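Local coordinates for large exoprotein involved in heme utilization or adhesion (Yersinia kristensenii ATCC 33638, PDB 5E3E) that serves as a contact-dependent inhibition toxin of the RNase A superfamily, probably cleaving RNA in target bacteria, and is bound by its immunity protein CdiI, at residues 3-8 with 29-34; 72-77 with 86-91. All coordinates share one frame; numbering follows the deposited sequence.

Contact 1 of 2, residues 3-8 with 29-34; sequences HLIDRH and SSFTDR
His-8, reached at the end of a short 3-10 turn, meets strand 29-31 backbone to backbone: its CA lies 4.0 Å from that of Ser-30, and Phe-31 N donates to His-8 O at 2.7 Å. The donor sits above the carbonyl plane, 40° out of it. The same oxygen receives a CA-H contact from Ser-30 CA (3.4 Å) and lies obliquely against the Phe-31 ring, 3.2 Å from CD2. A second bond comes from the imidazole. With CG anti to the carbonyl carbon of its own residue (chi1 -52°), the ring swings away from His-8 O and brings ND1 to Ser-29 O at 2.9 Å, with the acceptor at the ring edge, practically in plane, and an N-H...O angle of 162°. Ile-5 adds an apolar touch from the turn, CD1 to Phe-31 CE2 at 4.2 Å, while Phe-31 also packs on helix 34-47. At the margin, Asp-6 OD1 and Arg-34 NH2 stand 4.4 Å apart, beyond a salt bridge. The N-terminal turn is thus joined to strand 27-31 of the RNase A-like domain's antiparallel sheet, where CdiI also binds. The second ring nitrogen, NE2, is hydrogen-bonded to Asp-21 of the CdiI immunity protein, which also pairs with Arg-7. Both ring nitrogens are therefore engaged and the imidazole's rotation is fixed, by the toxin strand at ND1 and by the immunity protein at NE2.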
loop_
_atom_site.group_PDB
_atom_site.type_symbol
_atom_site.label_atom_id
_atom_site.label_comp_id
_atom_site.label_asym_id
_atom_site.label_seq_id
_atom_site.Cartn_x
_atom_site.Cartn_y
_atom_site.Cartn_z
ATOM N N HIS B 3 -15.109 6.674 -5.426
ATOM C CA HIS B 3 -13.696 7.098 -5.407
ATOM C C HIS B 3 -13.118 6.712 -4.056
ATOM O O HIS B 3 -13.540 7.269 -3.024
ATOM C CB HIS B 3 -13.582 8.609 -5.624
ATOM C CG HIS B 3 -14.159 9.055 -6.935
ATOM N ND1 HIS B 3 -13.674 8.609 -8.147
ATOM C CD2 HIS B 3 -15.189 9.889 -7.225
ATOM C CE1 HIS B 3 -14.389 9.141 -9.129
ATOM N NE2 HIS B 3 -15.301 9.932 -8.596
ATOM N N LEU B 4 -12.192 5.750 -4.055
ATOM C CA LEU B 4 -11.759 5.147 -2.794
ATOM C C LEU B 4 -11.020 6.097 -1.871
ATOM O O LEU B 4 -11.004 5.888 -0.660
ATOM C CB LEU B 4 -10.933 3.887 -3.007
ATOM C CG LEU B 4 -11.721 2.750 -3.701
ATOM C CD1 LEU B 4 -10.834 1.565 -3.923
ATOM C CD2 LEU B 4 -12.960 2.319 -2.948
ATOM N N ILE B 5 -10.458 7.152 -2.404
ATOM C CA ILE B 5 -9.840 8.151 -1.527
ATOM C C ILE B 5 -10.869 8.659 -0.510
ATOM O O ILE B 5 -10.507 9.065 0.581
ATOM C CB ILE B 5 -9.213 9.324 -2.313
ATOM C CG1 ILE B 5 -8.300 10.182 -1.432
ATOM C CG2 ILE B 5 -10.274 10.192 -2.983
ATOM C CD1 ILE B 5 -7.153 10.776 -2.192
ATOM N N ASP B 6 -12.162 8.605 -0.854
ATOM C CA ASP B 6 -13.181 9.133 0.056
ATOM C C ASP B 6 -13.348 8.297 1.306
ATOM O O ASP B 6 -13.913 8.789 2.321
ATOM C CB ASP B 6 -14.527 9.315 -0.669
ATOM C CG ASP B 6 -14.456 10.365 -1.777
ATOM O OD1 ASP B 6 -13.622 11.292 -1.678
ATOM O OD2 ASP B 6 -15.224 10.272 -2.764
ATOM N N ARG B 7 -12.849 7.058 1.272
ATOM C CA ARG B 7 -12.785 6.210 2.482
ATOM C C ARG B 7 -11.744 6.759 3.490
ATOM O O ARG B 7 -11.649 6.261 4.627
ATOM C CB ARG B 7 -12.404 4.771 2.108
ATOM C CG ARG B 7 -13.486 4.099 1.294
ATOM C CD ARG B 7 -13.023 2.833 0.621
ATOM N NE ARG B 7 -12.100 2.076 1.431
ATOM C CZ ARG B 7 -12.392 1.436 2.567
ATOM N NH1 ARG B 7 -13.611 1.460 3.060
ATOM N NH2 ARG B 7 -11.424 0.781 3.212
ATOM N N HIS B 8 -10.994 7.769 3.075
ATOM C CA HIS B 8 -9.843 8.326 3.841
ATOM C C HIS B 8 -9.909 9.841 3.908
ATOM O O HIS B 8 -8.868 10.522 3.983
ATOM C CB HIS B 8 -8.526 7.878 3.224
ATOM C CG HIS B 8 -8.460 6.405 3.028
ATOM N ND1 HIS B 8 -8.161 5.537 4.044
ATOM C CD2 HIS B 8 -8.730 5.634 1.944
ATOM C CE1 HIS B 8 -8.216 4.295 3.593
ATOM N NE2 HIS B 8 -8.591 4.327 2.330
ATOM N N SER B 29 -6.018 5.178 8.208
ATOM C CA SER B 29 -5.788 6.608 8.288
ATOM C C SER B 29 -6.768 7.406 7.420
ATOM O O SER B 29 -7.433 6.860 6.521
ATOM C CB SER B 29 -4.354 6.887 7.874
ATOM O OG SER B 29 -4.150 6.540 6.495
ATOM N N SER B 30 -6.798 8.712 7.671
ATOM C CA SER B 30 -7.741 9.618 7.026
ATOM C C SER B 30 -7.163 11.032 7.007
ATOM O O SER B 30 -6.630 11.495 8.026
ATOM C CB SER B 30 -9.067 9.635 7.778
ATOM O OG SER B 30 -9.958 10.566 7.210
ATOM N N PHE B 31 -7.301 11.711 5.865
ATOM C CA PHE B 31 -7.013 13.141 5.759
ATOM C C PHE B 31 -8.019 13.909 6.611
ATOM O O PHE B 31 -9.157 13.484 6.799
ATOM C CB PHE B 31 -7.125 13.639 4.324
ATOM C CG PHE B 31 -6.103 13.057 3.403
ATOM C CD1 PHE B 31 -4.764 13.456 3.488
ATOM C CD2 PHE B 31 -6.459 12.090 2.480
ATOM C CE1 PHE B 31 -3.831 12.931 2.635
ATOM C CE2 PHE B 31 -5.534 11.577 1.629
ATOM C CZ PHE B 31 -4.201 11.983 1.720
ATOM N N THR B 32 -7.580 15.033 7.140
ATOM C CA THR B 32 -8.422 15.860 8.020
ATOM C C THR B 32 -9.737 16.250 7.343
ATOM O O THR B 32 -10.782 16.237 7.959
ATOM C CB THR B 32 -7.677 17.123 8.368
ATOM O OG1 THR B 32 -6.453 16.746 8.994
ATOM C CG2 THR B 32 -8.480 17.994 9.351
ATOM N N ASP B 33 -9.642 16.660 6.091
ATOM C CA ASP B 33 -10.814 17.171 5.369
ATOM C C ASP B 33 -10.548 17.194 3.900
ATOM O O ASP B 33 -9.441 16.913 3.474
ATOM C CB ASP B 33 -11.214 18.581 5.859
ATOM C CG ASP B 33 -10.041 19.533 5.978
ATOM O OD1 ASP B 33 -9.245 19.658 5.029
ATOM O OD2 ASP B 33 -9.934 20.197 7.038
ATOM N N ARG B 34 -11.571 17.546 3.118
ATOM C CA ARG B 34 -11.450 17.547 1.651
ATOM C C ARG B 34 -10.423 18.540 1.140
ATOM O O ARG B 34 -9.650 18.238 0.245
ATOM C CB ARG B 34 -12.831 17.790 0.993
ATOM C CG ARG B 34 -12.876 17.430 -0.496
ATOM C CD ARG B 34 -14.305 17.379 -1.054
ATOM N NE ARG B 34 -14.503 16.201 -1.927
ATOM C CZ ARG B 34 -15.600 15.942 -2.642
ATOM N NH1 ARG B 34 -16.635 16.781 -2.638
ATOM N NH2 ARG B 34 -15.656 14.836 -3.382
#

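Contact 2 of 2, residues 72-77 with 86-91; sequences VPIGIS and SSVTNA. With NA (sodium ion), chain G.
Gly-75 O is gripped by two donors, Val-88 N at 3.0 Å and a water, with the CA-H of Ser-87 as a weaker third neighbour. Val-88 N approaches from above the carbonyl plane, 41° out of it, and the water also hydrogen-bonds to Ser-87 OG, tying that exposed hydroxyl to the opposite strand. Val-88 uses its own carbonyl one residue earlier on the partner: Ile-74 N donates to Val-88 O at 2.9 Å. Further along, Ser-77 and Ser-86 form a hydrogen-bonded antiparallel pair, Ser-86 N to Ser-77 O at 2.8 Å and the return bond from Ser-77 N to Ser-86 O only slightly longer; a second water joins Ser-77 O to Ser-86 OG. Between lies the non-hydrogen-bonded pair Ile-76 and Ser-87. This is a beta hairpin, strand 75-79 with strand 86-97, in the antiparallel sheet of the RNase A-like domain. Ser-77, Ser-86 and Val-88 lie on one face. There Val-88 CG1, anti to its carbonyl carbon (chi1 -71°), meets Ser-77 CB, while CG2 comes over the Gly-75 carbonyl, 3.5 Å from its oxygen. Ile-74 turns its CD1 end in beside Val-88 O at 3.4 Å, and also packs on Phe-31 and on Val-40 of helix 34-47. Beyond Val-88, Thr-89 serves two partners: CG2 lies against Val-72 C at 3.6 Å, while OG1, set between the backbone N and carbonyl carbon (chi1 59°), binds the sodium ion at 2.4 Å. Asn-90 OD1 is a second ligand of the sodium ion at 2.6 Å, and three waters with Ser-70 O complete its six oxygens.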
loop_
_atom_site.group_PDB
_atom_site.type_symbol
_atom_site.label_atom_id
_atom_site.label_comp_id
_atom_site.label_asym_id
_atom_site.label_seq_id
_atom_site.Cartn_x
_atom_site.Cartn_y
_atom_site.Cartn_z
ATOM N N VAL B 72 3.871 19.021 8.455
ATOM C CA VAL B 72 2.626 19.622 8.955
ATOM C C VAL B 72 1.532 18.544 8.884
ATOM O O VAL B 72 1.399 17.870 7.863
ATOM C CB VAL B 72 2.218 20.877 8.140
ATOM C CG1 VAL B 72 0.843 21.376 8.522
ATOM C CG2 VAL B 72 3.234 22.004 8.353
ATOM N N PRO B 73 0.778 18.358 9.984
ATOM C CA PRO B 73 -0.240 17.297 9.996
ATOM C C PRO B 73 -1.298 17.488 8.948
ATOM O O PRO B 73 -1.858 18.583 8.798
ATOM C CB PRO B 73 -0.866 17.399 11.395
ATOM C CG PRO B 73 -0.009 18.303 12.177
ATOM C CD PRO B 73 0.759 19.147 11.221
ATOM N N ILE B 74 -1.583 16.398 8.234
ATOM C CA ILE B 74 -2.614 16.374 7.216
ATOM C C ILE B 74 -3.711 15.363 7.504
ATOM O O ILE B 74 -4.634 15.193 6.707
ATOM C CB ILE B 74 -1.990 16.192 5.791
ATOM C CG1 ILE B 74 -1.046 14.971 5.670
ATOM C CG2 ILE B 74 -1.187 17.414 5.421
ATOM C CD1 ILE B 74 -1.598 13.674 6.113
ATOM N N GLY B 75 -3.661 14.710 8.661
ATOM C CA GLY B 75 -4.623 13.708 9.018
ATOM C C GLY B 75 -4.190 12.898 10.222
ATOM O O GLY B 75 -3.274 13.323 10.985
ATOM N N ILE B 76 -4.884 11.769 10.380
ATOM C CA ILE B 76 -4.782 10.924 11.552
ATOM C C ILE B 76 -4.635 9.464 11.138
ATOM O O ILE B 76 -5.046 9.064 10.044
ATOM C CB ILE B 76 -5.974 11.066 12.522
ATOM C CG1 ILE B 76 -7.305 10.743 11.823
ATOM C CG2 ILE B 76 -5.963 12.473 13.139
ATOM C CD1 ILE B 76 -8.511 10.655 12.729
ATOM N N SER B 77 -4.075 8.704 12.067
ATOM C CA SER B 77 -3.865 7.278 11.898
ATOM C C SER B 77 -4.068 6.553 13.206
ATOM O O SER B 77 -3.726 7.059 14.259
ATOM C CB SER B 77 -2.467 7.010 11.362
ATOM O OG SER B 77 -2.243 5.612 11.146
ATOM N N SER B 86 -2.793 8.990 16.133
ATOM C CA SER B 86 -1.560 9.708 15.797
ATOM C C SER B 86 -1.826 10.772 14.729
ATOM O O SER B 86 -2.558 10.510 13.784
ATOM C CB SER B 86 -0.507 8.709 15.277
ATOM O OG SER B 86 -0.066 7.845 16.320
ATOM N N SER B 87 -1.234 11.968 14.867
ATOM C CA SER B 87 -1.277 12.932 13.766
ATOM C C SER B 87 -0.156 12.546 12.815
ATOM O O SER B 87 0.903 12.073 13.235
ATOM C CB SER B 87 -1.134 14.390 14.243
ATOM O OG SER B 87 -2.214 14.680 15.109
ATOM N N VAL B 88 -0.398 12.686 11.528
ATOM C CA VAL B 88 0.576 12.218 10.549
ATOM C C VAL B 88 0.775 13.299 9.495
ATOM O O VAL B 88 -0.153 14.072 9.193
ATOM C CB VAL B 88 0.186 10.853 9.995
ATOM C CG1 VAL B 88 0.376 9.776 11.082
ATOM C CG2 VAL B 88 -1.233 10.868 9.575
ATOM N N THR B 89 1.998 13.379 8.979
ATOM C CA THR B 89 2.408 14.462 8.093
ATOM C C THR B 89 2.718 14.013 6.646
ATOM O O THR B 89 2.817 14.844 5.747
ATOM C CB THR B 89 3.659 15.131 8.663
ATOM O OG1 THR B 89 4.723 14.169 8.785
ATOM C CG2 THR B 89 3.363 15.703 10.072
ATOM N N ASN B 90 2.874 12.716 6.430
ATOM C CA ASN B 90 3.191 12.191 5.102
ATOM C C ASN B 90 1.961 11.535 4.470
ATOM O O ASN B 90 0.996 11.270 5.146
ATOM C CB ASN B 90 4.264 11.149 5.224
ATOM C CG ASN B 90 5.584 11.731 5.657
ATOM O OD1 ASN B 90 5.776 12.946 5.682
ATOM N ND2 ASN B 90 6.532 10.839 5.980
ATOM N N ALA B 91 2.028 11.237 3.186
ATOM C CA ALA B 91 0.908 10.581 2.511
ATOM C C ALA B 91 1.322 9.728 1.339
ATOM O O ALA B 91 2.423 9.855 0.835
ATOM C CB ALA B 91 -0.093 11.614 2.038
HETATM NA NA NA G . 6.847 13.881 7.808
HETATM O O HOH W 1 -3.839 15.557 12.562
HETATM O O HOH W 2 -1.666 5.703 16.272
HETATM O O HOH W 3 7.619 15.034 9.691
HETATM O O HOH W 4 6.653 11.778 8.938
HETATM O O HOH W 5 8.916 13.353 7.034
#

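Overall arrangement
Contact 1 and contact 2, with centres about 12 Å apart, meet along neighbouring strands of one antiparallel sheet. Strand 27-31, which receives the N-terminal turn in contact 1, pairs on its other side with strand 75-79 of contact 2: Ser-30 O lies 2.9 Å from Ile-76 N, and Thr-32 N lies 3.0 Å from Ile-74 O, both probable hydrogen bonds. The result is a continuous path from residues 3-8 through 29-34 and 72-77 to 86-91. Their surroundings differ: the immunity protein reaches contact 1 but does not touch contact 2, which holds sodium ligands instead. The ion lies about 12 Å from the nearest atom of the Phe-31 side chain.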